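Local coordinates for protein B (Streptococcus agalactiae, PDB 5H6I) that acts as a secreted pore-forming toxin that permeabilises membranes, and is also classed as a bacterial protein that binds the Fc part of IgG, at residues G96-A101 with P141-D146; T110-H115 with Q122-M127; V135-D140 with V145-A150; K184-T189 with H215-Q220; F191-K196 with K204-L209. One frame throughout, in Å; residues are numbered along the deposited sequence.

Contact 1 of 5, residues G96-A101 with P141-D146; sequences GSRVEA and PFASVD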
# COMPACT_ATOMS: atom_id res chain seq x y z
N GLY A 96 -4.13 14.82 18.87
CA GLY A 96 -4.77 15.14 17.61
C GLY A 96 -3.78 15.29 16.47
O GLY A 96 -4.06 14.88 15.34
N SER A 97 -2.62 15.88 16.76
CA SER A 97 -1.59 16.02 15.74
C SER A 97 -1.05 14.66 15.30
O SER A 97 -0.61 14.52 14.15
CB SER A 97 -0.45 16.90 16.27
OG SER A 97 -0.95 18.11 16.81
N ARG A 98 -1.08 13.67 16.18
CA ARG A 98 -0.66 12.33 15.80
C ARG A 98 -1.72 11.63 14.96
O ARG A 98 -1.39 10.89 14.03
CB ARG A 98 -0.33 11.50 17.05
CG ARG A 98 0.73 12.13 17.93
CD ARG A 98 0.91 11.38 19.24
NE ARG A 98 1.87 12.05 20.12
CZ ARG A 98 3.19 11.91 20.03
NH1 ARG A 98 3.71 11.12 19.09
NH2 ARG A 98 3.98 12.55 20.87
N VAL A 99 -3.00 11.86 15.27
CA VAL A 99 -4.07 11.27 14.48
C VAL A 99 -4.10 11.88 13.09
O VAL A 99 -4.30 11.17 12.09
CB VAL A 99 -5.42 11.44 15.21
CG1 VAL A 99 -6.58 11.13 14.28
CG2 VAL A 99 -5.47 10.54 16.44
N GLU A 100 -3.90 13.20 12.99
CA GLU A 100 -3.90 13.85 11.69
C GLU A 100 -2.73 13.38 10.83
O GLU A 100 -2.88 13.19 9.62
CB GLU A 100 -3.86 15.37 11.86
CG GLU A 100 -5.12 15.96 12.45
CD GLU A 100 -4.90 17.36 12.99
OE1 GLU A 100 -3.73 17.75 13.19
OE2 GLU A 100 -5.90 18.08 13.22
N ALA A 101 -1.56 13.20 11.44
CA ALA A 101 -0.39 12.75 10.70
C ALA A 101 -0.56 11.34 10.15
O ALA A 101 0.16 10.96 9.22
CB ALA A 101 0.86 12.82 11.58
N PRO A 141 6.63 9.37 22.27
CA PRO A 141 5.95 10.20 23.27
C PRO A 141 6.61 11.54 23.49
O PRO A 141 5.95 12.49 23.91
CB PRO A 141 5.99 9.33 24.54
CG PRO A 141 6.33 7.94 24.06
CD PRO A 141 7.18 8.13 22.85
N PHE A 142 7.91 11.64 23.22
CA PHE A 142 8.65 12.89 23.40
C PHE A 142 8.62 13.77 22.16
O PHE A 142 9.16 14.88 22.20
CB PHE A 142 10.10 12.58 23.79
CG PHE A 142 10.24 11.82 25.07
CD1 PHE A 142 9.39 12.08 26.14
CD2 PHE A 142 11.21 10.85 25.22
CE1 PHE A 142 9.51 11.37 27.32
CE2 PHE A 142 11.34 10.15 26.40
CZ PHE A 142 10.49 10.41 27.45
N ALA A 143 8.02 13.31 21.07
CA ALA A 143 7.95 14.11 19.85
C ALA A 143 6.95 15.25 20.04
O ALA A 143 5.77 15.01 20.30
CB ALA A 143 7.55 13.24 18.66
N SER A 144 7.43 16.48 19.90
CA SER A 144 6.55 17.63 20.02
C SER A 144 5.62 17.73 18.81
O SER A 144 5.84 17.09 17.78
CB SER A 144 7.37 18.92 20.16
OG SER A 144 8.21 19.11 19.03
N VAL A 145 4.57 18.53 18.96
CA VAL A 145 3.63 18.75 17.86
C VAL A 145 4.34 19.40 16.68
O VAL A 145 4.06 19.09 15.52
CB VAL A 145 2.43 19.58 18.35
CG1 VAL A 145 1.76 20.30 17.18
CG2 VAL A 145 1.44 18.70 19.08
N ASP A 146 5.30 20.29 16.97
CA ASP A 146 6.05 20.94 15.89
C ASP A 146 6.92 19.94 15.13
O ASP A 146 7.00 20.00 13.90
CB ASP A 146 6.90 22.07 16.46
CG ASP A 146 6.09 23.32 16.76
OD1 ASP A 146 4.90 23.36 16.39
OD2 ASP A 146 6.65 24.26 17.37
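Ser97 and Arg98, neighbours on helix 93-115, meet the turn at 141-144 and the start of helix 145-163 in different ways: one by a short van der Waals touch of a hydroxyl on methyls, the other by a long reach. Ser97 faces Val145, their CA atoms 6.3 Å apart. Its hydroxyl stands anti to its own carbonyl carbon (chi1 -50°), which lets OG hydrogen-bond to the backbone O of Asn93 one turn earlier while turning its flank to the valine. The two methyls of Val145 straddle that oxygen, with Val145 CG2 3.3 Å and Val145 CG1 3.5 Å from Ser97 OG.

Arg98 leaves its helix to one side and travels out as an almost straight chain through CG, CD and NE. A twist at the last bond (chi4 -83°) then sets the guanidinium across the line of the chain, among backbone oxygens. Arg98 NH2 is 3.1 Å from Ala143 O, at an angle too poor for a hydrogen bond, and 3.6 Å from Pro141 O; both oxygens lie obliquely to the guanidinium plane. The methyl of Ala143 packs beside the same nitrogen, Ala143 CB being 4.3 Å from Arg98 NH2. The firm bond of the group runs from NH1 to Ile138 O, with weak ones to the carbonyls of Arg137 and Asp140.

A cation is thus surrounded by carbonyl oxygens where helix 121-139 ends, and its charge probably offsets the negative pole of that helix; the contact joins three successive helices largely through a charged group among carbonyls, with apolar packing on Ile148 beside it.

Contact 2 of 5, residues T110-H115 with Q122-M127; sequences TFSTQH and QANIDM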
# COMPACT_ATOMS: atom_id res chain seq x y z
N THR A 110 -0.80 5.85 -0.72
CA THR A 110 -1.60 5.85 -1.94
C THR A 110 -0.93 6.67 -3.04
O THR A 110 -1.11 6.38 -4.22
CB THR A 110 -3.01 6.38 -1.67
OG1 THR A 110 -2.97 7.81 -1.57
CG2 THR A 110 -3.57 5.79 -0.38
N PHE A 111 -0.18 7.71 -2.66
CA PHE A 111 0.59 8.46 -3.65
C PHE A 111 1.61 7.57 -4.34
O PHE A 111 1.87 7.72 -5.54
CB PHE A 111 1.28 9.65 -2.97
CG PHE A 111 2.22 10.40 -3.87
CD1 PHE A 111 1.75 11.38 -4.73
CD2 PHE A 111 3.58 10.13 -3.86
CE1 PHE A 111 2.61 12.07 -5.56
CE2 PHE A 111 4.45 10.82 -4.68
CZ PHE A 111 3.97 11.79 -5.53
N SER A 112 2.20 6.63 -3.60
CA SER A 112 3.16 5.71 -4.20
C SER A 112 2.47 4.74 -5.15
O SER A 112 2.99 4.47 -6.24
CB SER A 112 3.90 4.94 -3.10
OG SER A 112 4.28 3.65 -3.55
N THR A 113 1.30 4.22 -4.77
CA THR A 113 0.61 3.25 -5.60
C THR A 113 0.20 3.84 -6.94
O THR A 113 0.19 3.14 -7.96
CB THR A 113 -0.62 2.71 -4.86
OG1 THR A 113 -0.22 2.19 -3.58
CG2 THR A 113 -1.30 1.60 -5.66
N GLN A 114 -0.13 5.13 -6.98
CA GLN A 114 -0.69 5.75 -8.17
C GLN A 114 0.35 6.43 -9.06
O GLN A 114 0.07 6.66 -10.24
CB GLN A 114 -1.76 6.77 -7.79
CG GLN A 114 -2.92 6.21 -7.00
CD GLN A 114 -3.83 7.30 -6.46
OE1 GLN A 114 -3.48 8.48 -6.46
NE2 GLN A 114 -5.01 6.91 -5.99
N HIS A 115 1.53 6.76 -8.53
CA HIS A 115 2.47 7.60 -9.27
C HIS A 115 3.91 7.10 -9.31
O HIS A 115 4.70 7.67 -10.07
CB HIS A 115 2.47 9.02 -8.68
CG HIS A 115 1.14 9.70 -8.74
ND1 HIS A 115 0.14 9.46 -7.82
CD2 HIS A 115 0.64 10.62 -9.60
CE1 HIS A 115 -0.91 10.20 -8.11
NE2 HIS A 115 -0.63 10.91 -9.19
N GLN A 122 14.95 3.50 -6.14
CA GLN A 122 15.31 4.51 -5.15
C GLN A 122 14.14 5.39 -4.76
O GLN A 122 14.10 5.90 -3.63
CB GLN A 122 16.47 5.36 -5.67
CG GLN A 122 17.24 6.08 -4.57
CD GLN A 122 17.81 5.12 -3.55
OE1 GLN A 122 18.38 4.08 -3.90
NE2 GLN A 122 17.68 5.46 -2.27
N ALA A 123 13.17 5.59 -5.66
CA ALA A 123 12.04 6.46 -5.35
C ALA A 123 11.21 5.91 -4.21
O ALA A 123 10.92 6.61 -3.23
CB ALA A 123 11.18 6.66 -6.60
N ASN A 124 10.82 4.63 -4.30
CA ASN A 124 10.05 4.02 -3.23
C ASN A 124 10.91 3.77 -1.99
O ASN A 124 10.40 3.82 -0.87
CB ASN A 124 9.41 2.72 -3.71
CG ASN A 124 8.11 2.95 -4.46
OD1 ASN A 124 7.23 3.66 -3.98
ND2 ASN A 124 7.99 2.34 -5.63
N ILE A 125 12.20 3.51 -2.18
CA ILE A 125 13.09 3.30 -1.04
C ILE A 125 13.23 4.59 -0.23
O ILE A 125 13.10 4.58 1.00
CB ILE A 125 14.46 2.79 -1.52
CG1 ILE A 125 14.39 1.30 -1.87
CG2 ILE A 125 15.53 3.04 -0.47
CD1 ILE A 125 15.72 0.72 -2.30
N ASP A 126 13.48 5.70 -0.91
CA ASP A 126 13.65 6.97 -0.21
C ASP A 126 12.35 7.43 0.43
O ASP A 126 12.35 7.97 1.54
CB ASP A 126 14.18 8.04 -1.17
CG ASP A 126 15.62 7.79 -1.58
OD1 ASP A 126 16.28 6.93 -0.96
OD2 ASP A 126 16.09 8.44 -2.54
N MET A 127 11.22 7.21 -0.25
CA MET A 127 9.94 7.66 0.27
C MET A 127 9.46 6.78 1.42
O MET A 127 8.90 7.28 2.40
CB MET A 127 8.90 7.70 -0.84
CG MET A 127 7.96 8.89 -0.75
SD MET A 127 6.44 8.49 0.11
CE MET A 127 5.65 7.47 -1.13
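Ser112 and Asn124 point their polar ends at each other, helped by the torsions on both sides: CG of Asn124 swings anti to its carbonyl carbon (chi1 -83°), carrying the amide off the side of its helix toward the serine, whose own chi1 of 150° places the hydroxyl to meet it. Met127 gets there by bending: its chain is kinked at both of its last two torsions, and this lays the terminal methyl against helix 93-115.

The polar half of the contact is a single hydrogen bond in which Ser112 OG donates to Asn124 OD1 over 3.0 Å. The hydroxyl arrives at a C=O...donor angle of 140° and somewhat tilted from the carbonyl plane. The same amide oxygen is also hydrogen-bonded to the hydroxyl of Tyr64, which probably holds the buried amide in this rotation. The apolar half lies one turn along: Met127 CE rests 3.7 Å from Ser112 CB and approaches the rim of the Phe111 ring, 4.3 Å from Phe111 CD2 and near the ring plane. Ser112 therefore serves both halves, its hydroxyl the amide and its methylene the methionine.

The two helix segments run almost exactly antiparallel with axes 11.4 Å apart, a helical hairpin whose faces are bridged by side chains. Around it, Tyr64, from the loop between helices 35-58 and 65-84, packs on both Ser112 and Met127, while Glu159 and Leu163 of helix 145-163 lie against Phe111.

Contact 3 of 5, residues V135-D140 with V145-A150; sequences VIRILD and VDSIKA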
# COMPACT_ATOMS: atom_id res chain seq x y z
N VAL A 135 6.09 7.98 11.02
CA VAL A 135 5.43 7.09 11.97
C VAL A 135 6.20 7.03 13.28
O VAL A 135 5.61 6.91 14.36
CB VAL A 135 5.24 5.69 11.36
CG1 VAL A 135 4.59 4.75 12.35
CG2 VAL A 135 4.41 5.78 10.08
N ILE A 136 7.54 7.13 13.21
CA ILE A 136 8.34 7.13 14.43
C ILE A 136 7.98 8.32 15.30
O ILE A 136 7.85 8.20 16.53
CB ILE A 136 9.84 7.12 14.07
CG1 ILE A 136 10.27 5.71 13.63
CG2 ILE A 136 10.68 7.57 15.26
CD1 ILE A 136 11.70 5.64 13.14
N ARG A 137 7.79 9.49 14.69
CA ARG A 137 7.39 10.67 15.45
C ARG A 137 5.98 10.50 16.02
O ARG A 137 5.71 10.95 17.14
CB ARG A 137 7.47 11.92 14.58
CG ARG A 137 8.84 12.16 13.96
CD ARG A 137 9.68 13.08 14.83
NE ARG A 137 9.80 14.41 14.26
CZ ARG A 137 10.82 14.83 13.52
NH1 ARG A 137 11.83 14.00 13.27
NH2 ARG A 137 10.84 16.06 13.04
N ILE A 138 5.09 9.87 15.26
CA ILE A 138 3.74 9.61 15.76
C ILE A 138 3.79 8.72 16.99
O ILE A 138 3.02 8.90 17.94
CB ILE A 138 2.87 9.00 14.65
CG1 ILE A 138 2.80 9.93 13.44
CG2 ILE A 138 1.46 8.71 15.16
CD1 ILE A 138 1.95 9.40 12.31
N LEU A 139 4.70 7.74 16.99
CA LEU A 139 4.83 6.83 18.12
C LEU A 139 5.62 7.45 19.27
O LEU A 139 5.41 7.08 20.43
CB LEU A 139 5.50 5.53 17.68
CG LEU A 139 4.70 4.60 16.77
CD1 LEU A 139 5.64 3.75 15.93
CD2 LEU A 139 3.78 3.72 17.59
N ASP A 140 6.52 8.37 18.97
CA ASP A 140 7.42 8.94 19.96
C ASP A 140 6.66 9.76 20.99
O ASP A 140 6.07 10.79 20.62
CB ASP A 140 8.48 9.81 19.27
CG ASP A 140 9.63 10.17 20.18
OD1 ASP A 140 9.65 9.71 21.34
OD2 ASP A 140 10.52 10.92 19.73
N VAL A 145 4.57 18.53 18.96
CA VAL A 145 3.63 18.75 17.86
C VAL A 145 4.34 19.40 16.68
O VAL A 145 4.06 19.09 15.52
CB VAL A 145 2.43 19.58 18.35
CG1 VAL A 145 1.76 20.30 17.18
CG2 VAL A 145 1.44 18.70 19.08
N ASP A 146 5.30 20.29 16.97
CA ASP A 146 6.05 20.94 15.89
C ASP A 146 6.92 19.94 15.13
O ASP A 146 7.00 20.00 13.90
CB ASP A 146 6.90 22.07 16.46
CG ASP A 146 6.09 23.32 16.76
OD1 ASP A 146 4.90 23.36 16.39
OD2 ASP A 146 6.65 24.26 17.37
N SER A 147 7.58 19.03 15.85
CA SER A 147 8.43 18.05 15.18
C SER A 147 7.62 17.05 14.37
O SER A 147 8.13 16.48 13.40
CB SER A 147 9.30 17.32 16.21
OG SER A 147 8.54 16.37 16.94
N ILE A 148 6.35 16.83 14.74
CA ILE A 148 5.48 15.98 13.94
C ILE A 148 5.06 16.70 12.67
O ILE A 148 5.14 16.15 11.56
CB ILE A 148 4.26 15.53 14.77
CG1 ILE A 148 4.68 14.52 15.84
CG2 ILE A 148 3.19 14.95 13.86
CD1 ILE A 148 3.54 14.04 16.70
N LYS A 149 4.61 17.95 12.81
CA LYS A 149 4.19 18.73 11.65
C LYS A 149 5.36 19.03 10.72
O LYS A 149 5.18 19.10 9.50
CB LYS A 149 3.51 20.02 12.10
CG LYS A 149 2.96 20.87 10.96
CD LYS A 149 2.03 20.06 10.07
CE LYS A 149 2.18 20.47 8.61
NZ LYS A 149 1.28 19.68 7.72
N ALA A 150 6.56 19.21 11.27
CA ALA A 150 7.73 19.42 10.43
C ALA A 150 8.05 18.17 9.61
O ALA A 150 8.51 18.27 8.47
CB ALA A 150 8.93 19.83 11.28
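Arg137 and Ile148 bring their CA atoms to 5.8 Å, close for two helices, at the turn of an antiparallel helical hairpin. Helix 121-139 ends just ahead of Asp140, the first residue to leave helical backbone angles, and after a short loop helix 145-163 runs back alongside.

Ile148 presents its CG1 branch: Ile148 CD1 lies 3.8 Å from the backbone O of Arg137, and Ile148 CG1 is 4.0 Å from Arg137 CB. Bends at chi2 (-93°) and chi3 (-106°) fold the arginine chain across the gap, and the guanidinium turns its edge to the first turn of the second helix. There Ser147 CB packs 3.5 Å from Arg137 NE. The hydroxyl of Ser147 also lies beside the arginine chain, in van der Waals contact and without a hydrogen bond to it; its bond goes to Ser144 O. The result ties a side chain of one helix to the main chain of the next.

The grip is side-on and two-pronged yet converges on one acceptor: Arg137 NE and Arg137 NH2 both donate to Ser147 O at 2.8 Å, the NE from well above the carbonyl plane and the NH2 only modestly tilted from it.

Contact 4 of 5, residues K184-T189 with H215-Q220; sequences KEIWNT and HAVGVQ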
# COMPACT_ATOMS: atom_id res chain seq x y z
N LYS A 184 -2.12 -8.16 -9.91
CA LYS A 184 -3.54 -7.85 -10.02
C LYS A 184 -4.18 -8.53 -11.22
O LYS A 184 -5.36 -8.88 -11.18
CB LYS A 184 -3.75 -6.34 -10.10
CG LYS A 184 -4.86 -5.81 -9.20
CD LYS A 184 -4.57 -6.10 -7.74
CE LYS A 184 -5.55 -5.37 -6.83
NZ LYS A 184 -6.96 -5.77 -7.09
N GLU A 185 -3.41 -8.74 -12.29
CA GLU A 185 -3.95 -9.42 -13.47
C GLU A 185 -4.15 -10.91 -13.21
O GLU A 185 -5.07 -11.51 -13.77
CB GLU A 185 -3.04 -9.20 -14.67
CG GLU A 185 -3.70 -9.51 -16.01
CD GLU A 185 -4.92 -8.65 -16.27
OE1 GLU A 185 -4.92 -7.46 -15.87
OE2 GLU A 185 -5.89 -9.16 -16.88
N ILE A 186 -3.31 -11.51 -12.37
CA ILE A 186 -3.47 -12.92 -12.04
C ILE A 186 -4.76 -13.13 -11.25
O ILE A 186 -5.52 -14.06 -11.52
CB ILE A 186 -2.24 -13.43 -11.27
CG1 ILE A 186 -1.03 -13.53 -12.20
CG2 ILE A 186 -2.53 -14.77 -10.61
CD1 ILE A 186 0.25 -13.92 -11.50
N TRP A 187 -5.02 -12.26 -10.27
CA TRP A 187 -6.24 -12.40 -9.47
C TRP A 187 -7.47 -11.99 -10.26
O TRP A 187 -8.58 -12.47 -9.97
CB TRP A 187 -6.12 -11.57 -8.19
CG TRP A 187 -5.12 -12.13 -7.23
CD1 TRP A 187 -3.91 -11.58 -6.90
CD2 TRP A 187 -5.23 -13.34 -6.47
NE1 TRP A 187 -3.27 -12.38 -5.98
CE2 TRP A 187 -4.06 -13.46 -5.70
CE3 TRP A 187 -6.21 -14.33 -6.37
CZ2 TRP A 187 -3.84 -14.54 -4.84
CZ3 TRP A 187 -5.99 -15.39 -5.51
CH2 TRP A 187 -4.82 -15.49 -4.76
N ASN A 188 -7.32 -11.11 -11.26
CA ASN A 188 -8.44 -10.77 -12.11
C ASN A 188 -8.79 -11.92 -13.04
O ASN A 188 -9.97 -12.16 -13.34
CB ASN A 188 -8.13 -9.51 -12.92
CG ASN A 188 -8.34 -8.24 -12.12
OD1 ASN A 188 -9.19 -8.19 -11.22
ND2 ASN A 188 -7.58 -7.20 -12.44
N THR A 189 -7.78 -12.66 -13.51
CA THR A 189 -8.05 -13.83 -14.33
C THR A 189 -8.57 -14.99 -13.49
O THR A 189 -9.32 -15.83 -13.99
CB THR A 189 -6.78 -14.25 -15.08
OG1 THR A 189 -6.12 -13.09 -15.59
CG2 THR A 189 -7.12 -15.18 -16.23
N HIS A 215 1.87 -20.15 -15.03
CA HIS A 215 3.05 -19.65 -15.73
C HIS A 215 3.30 -18.18 -15.42
O HIS A 215 4.46 -17.76 -15.28
CB HIS A 215 2.90 -19.87 -17.24
CG HIS A 215 4.00 -19.26 -18.05
ND1 HIS A 215 3.92 -17.99 -18.58
CD2 HIS A 215 5.21 -19.74 -18.41
CE1 HIS A 215 5.03 -17.72 -19.24
NE2 HIS A 215 5.83 -18.76 -19.16
N ALA A 216 2.24 -17.38 -15.33
CA ALA A 216 2.40 -15.98 -14.97
C ALA A 216 2.94 -15.82 -13.56
O ALA A 216 3.68 -14.87 -13.28
CB ALA A 216 1.07 -15.24 -15.13
N VAL A 217 2.57 -16.73 -12.65
CA VAL A 217 3.13 -16.70 -11.30
C VAL A 217 4.63 -16.96 -11.33
O VAL A 217 5.38 -16.38 -10.54
CB VAL A 217 2.39 -17.72 -10.40
CG1 VAL A 217 3.01 -17.76 -9.02
CG2 VAL A 217 0.91 -17.38 -10.32
N GLY A 218 5.09 -17.81 -12.25
CA GLY A 218 6.52 -18.04 -12.38
C GLY A 218 7.26 -16.80 -12.85
O GLY A 218 8.39 -16.55 -12.42
N VAL A 219 6.64 -16.01 -13.73
CA VAL A 219 7.25 -14.75 -14.15
C VAL A 219 7.28 -13.77 -12.99
O VAL A 219 8.27 -13.05 -12.79
CB VAL A 219 6.49 -14.18 -15.36
CG1 VAL A 219 6.90 -12.74 -15.62
CG2 VAL A 219 6.74 -15.04 -16.59
N GLN A 220 6.21 -13.73 -12.19
CA GLN A 220 6.17 -12.84 -11.03
C GLN A 220 7.23 -13.22 -10.00
O GLN A 220 7.80 -12.34 -9.35
CB GLN A 220 4.77 -12.87 -10.41
CG GLN A 220 4.70 -12.30 -9.00
CD GLN A 220 3.27 -12.02 -8.56
OE1 GLN A 220 2.41 -11.72 -9.38
NE2 GLN A 220 3.02 -12.12 -7.26
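Ile186 is the hub of this contact, directing its CG1-CD1 arm straight at helix 203-220 while the partners approach that arm from different directions. Ala216 lies alongside the arm: Ala216 CB is 4.0 Å from Ile186 CG1 and 3.9 Å from Ile186 CD1. Val217 crosses the isoleucine at about a right angle, and Val217 CG2 meets the terminal CD1 of Ile186 at 3.7 Å. Gln220 comes in extended one turn further along, slanting over the isoleucine, with Gln220 OE1 3.7 Å from Ile186 CD1.

Torsions account for the fit. CG1 of Ile186 stands anti to the carbonyl carbon (chi1 -71°), which aims the longer branch across the interface. Gln220 is stretched throughout, and its far end is held from outside, NE2 donating to a carboxylate oxygen of Asp183, an arrangement that leaves OE1 facing the methyl group.

With Ile213 also against Ile186, the arm is ringed by Ile213, Ala216, Val217 and Gln220, the four-residue socket of knobs-into-holes packing. The segment axes pass 10.5 Å apart with a signed crossing angle of -164°, and the small Ala216 is consistent with the close approach of its CA to that of Ile186, 7.2 Å.

Helix 227-245 completes this three-helix arrangement. Its Glu233 packs on Ala216 and Val219 and is hydrogen-bonded to His215, and its Leu237 and Leu241 cover Thr189, so that the pairing of helices 179-196 and 203-220 is flanked by the third.

Contact 5 of 5, residues F191-K196 with K204-L209; sequences FTRDKK and KVYNTL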
# COMPACT_ATOMS: atom_id res chain seq x y z
N PHE A 191 -10.59 -14.55 -10.89
CA PHE A 191 -11.98 -14.22 -10.59
C PHE A 191 -12.89 -14.53 -11.78
O PHE A 191 -13.95 -15.15 -11.62
CB PHE A 191 -12.08 -12.75 -10.19
CG PHE A 191 -13.49 -12.23 -10.11
CD1 PHE A 191 -14.34 -12.64 -9.09
CD2 PHE A 191 -13.97 -11.34 -11.05
CE1 PHE A 191 -15.64 -12.16 -9.02
CE2 PHE A 191 -15.26 -10.86 -10.99
CZ PHE A 191 -16.10 -11.27 -9.97
N THR A 192 -12.48 -14.12 -12.98
CA THR A 192 -13.28 -14.39 -14.17
C THR A 192 -13.29 -15.87 -14.52
O THR A 192 -14.25 -16.36 -15.13
CB THR A 192 -12.77 -13.57 -15.35
OG1 THR A 192 -12.52 -12.22 -14.92
CG2 THR A 192 -13.78 -13.55 -16.48
N ARG A 193 -12.23 -16.60 -14.16
CA ARG A 193 -12.18 -18.03 -14.44
C ARG A 193 -13.24 -18.79 -13.64
O ARG A 193 -13.97 -19.61 -14.19
CB ARG A 193 -10.79 -18.58 -14.14
CG ARG A 193 -10.67 -20.08 -14.22
CD ARG A 193 -9.55 -20.58 -13.32
NE ARG A 193 -9.77 -20.24 -11.92
CZ ARG A 193 -8.84 -20.32 -10.98
NH1 ARG A 193 -7.62 -20.74 -11.27
NH2 ARG A 193 -9.14 -19.99 -9.73
N ASP A 194 -13.33 -18.51 -12.34
CA ASP A 194 -14.29 -19.19 -11.49
C ASP A 194 -15.72 -18.75 -11.73
O ASP A 194 -16.65 -19.42 -11.25
CB ASP A 194 -13.93 -18.98 -10.02
CG ASP A 194 -12.57 -19.56 -9.66
OD1 ASP A 194 -12.15 -20.53 -10.32
OD2 ASP A 194 -11.93 -19.04 -8.72
N LYS A 195 -15.93 -17.66 -12.47
CA LYS A 195 -17.27 -17.17 -12.75
C LYS A 195 -17.73 -17.44 -14.18
O LYS A 195 -18.93 -17.62 -14.41
CB LYS A 195 -17.35 -15.66 -12.49
CG LYS A 195 -18.12 -15.28 -11.24
CD LYS A 195 -17.27 -15.46 -9.99
CE LYS A 195 -18.12 -15.39 -8.73
NZ LYS A 195 -18.80 -14.07 -8.59
N LYS A 196 -16.80 -17.50 -15.14
CA LYS A 196 -17.15 -17.65 -16.54
C LYS A 196 -16.58 -18.89 -17.20
O LYS A 196 -16.93 -19.17 -18.35
CB LYS A 196 -16.69 -16.42 -17.34
CG LYS A 196 -17.79 -15.41 -17.66
CD LYS A 196 -18.09 -14.52 -16.47
CE LYS A 196 -19.24 -13.57 -16.77
NZ LYS A 196 -18.97 -12.74 -17.98
N LYS A 204 -10.88 -29.20 -20.04
CA LYS A 204 -9.61 -28.96 -20.72
C LYS A 204 -9.39 -27.48 -20.98
O LYS A 204 -8.24 -27.02 -21.01
CB LYS A 204 -9.55 -29.76 -22.02
CG LYS A 204 -10.44 -29.24 -23.14
CD LYS A 204 -10.66 -30.30 -24.21
CE LYS A 204 -9.34 -30.81 -24.77
NZ LYS A 204 -8.75 -29.85 -25.74
N VAL A 205 -10.46 -26.71 -21.17
CA VAL A 205 -10.33 -25.26 -21.27
C VAL A 205 -9.92 -24.68 -19.92
O VAL A 205 -9.04 -23.81 -19.85
CB VAL A 205 -11.65 -24.65 -21.78
CG1 VAL A 205 -11.71 -23.16 -21.47
CG2 VAL A 205 -11.81 -24.90 -23.27
N TYR A 206 -10.54 -25.16 -18.84
CA TYR A 206 -10.13 -24.75 -17.50
C TYR A 206 -8.68 -25.12 -17.22
O TYR A 206 -7.94 -24.36 -16.58
CB TYR A 206 -11.06 -25.38 -16.46
CG TYR A 206 -10.70 -25.07 -15.02
CD1 TYR A 206 -9.81 -25.88 -14.31
CD2 TYR A 206 -11.27 -23.99 -14.36
CE1 TYR A 206 -9.49 -25.60 -13.00
CE2 TYR A 206 -10.95 -23.71 -13.04
CZ TYR A 206 -10.06 -24.52 -12.37
OH TYR A 206 -9.74 -24.24 -11.06
N ASN A 207 -8.25 -26.29 -17.70
CA ASN A 207 -6.89 -26.74 -17.44
C ASN A 207 -5.86 -25.88 -18.18
O ASN A 207 -4.82 -25.53 -17.62
CB ASN A 207 -6.74 -28.21 -17.84
CG ASN A 207 -5.59 -28.90 -17.14
OD1 ASN A 207 -4.81 -28.26 -16.43
ND2 ASN A 207 -5.47 -30.20 -17.33
N THR A 208 -6.14 -25.54 -19.44
CA THR A 208 -5.19 -24.74 -20.21
C THR A 208 -5.09 -23.32 -19.66
O THR A 208 -4.00 -22.73 -19.65
CB THR A 208 -5.60 -24.71 -21.69
OG1 THR A 208 -6.95 -24.26 -21.81
CG2 THR A 208 -5.46 -26.09 -22.31
N LEU A 209 -6.21 -22.76 -19.19
CA LEU A 209 -6.16 -21.42 -18.60
C LEU A 209 -5.40 -21.44 -17.28
O LEU A 209 -4.65 -20.50 -16.97
CB LEU A 209 -7.58 -20.89 -18.39
CG LEU A 209 -7.70 -19.54 -17.67
CD1 LEU A 209 -6.84 -18.48 -18.35
CD2 LEU A 209 -9.15 -19.10 -17.60
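The loop end of the antiparallel hairpin made by helices 179-196 and 203-220 is joined by Arg193, which lies across Tyr206 and Leu209. The two segments run 178° apart in direction with axes 11.4 Å from each other, a separation spanned by Arg193 and Tyr206.

Arg193 makes the contact chiefly with its methylenes. CG and CB pack on Leu209, with Arg193 CG 3.8 Å from Leu209 CD2, and Arg193 CD comes within 3.4 Å of Tyr206 CE2, oblique to the ring. A bend at chi3 (60°) then turns the guanidinium so that Tyr206 OH sits 3.9 Å above the plane of the Arg193 group, over its centre, the guanidinium and tyrosine ring planes 36° apart.

Neighbouring Asp194 fixes that orientation through a side-on salt bridge: Arg193 NE bonds to Asp194 OD1 at 2.9 Å, and Arg193 NH2 reaches Asp194 OD2 at 3.1 Å. Arg193 NH1 bonds to Asn210 OD1, and a sulfate ion lies about 3 Å from the side chain, probably a solute from crystallisation.

Helix 227-245 covers the apolar side, Leu241 and Ala244 packing on Leu209, and Leu198 of the connecting loop touches Tyr206.

The five contacts fall into two groups on successive helices. Contacts 1 and 3, with centres 5 Å apart, share Val145 and Asp146 and are joined through Arg98 at the end of helix 121-139. Contact 2 uses helices 93-115 and 121-139 again, at their other ends, with its centre 23 Å from that of contact 1; along the chain it is nested inside the loop closed by contact 1. Contacts 4 and 5 lie on one hairpin, centres 14 Å apart, and touch where Thr189 meets Leu209. Between contacts 1 and 5 the centres are 51 Å apart, on opposite sides of the chain's centre; the sulfate lies at contact 5.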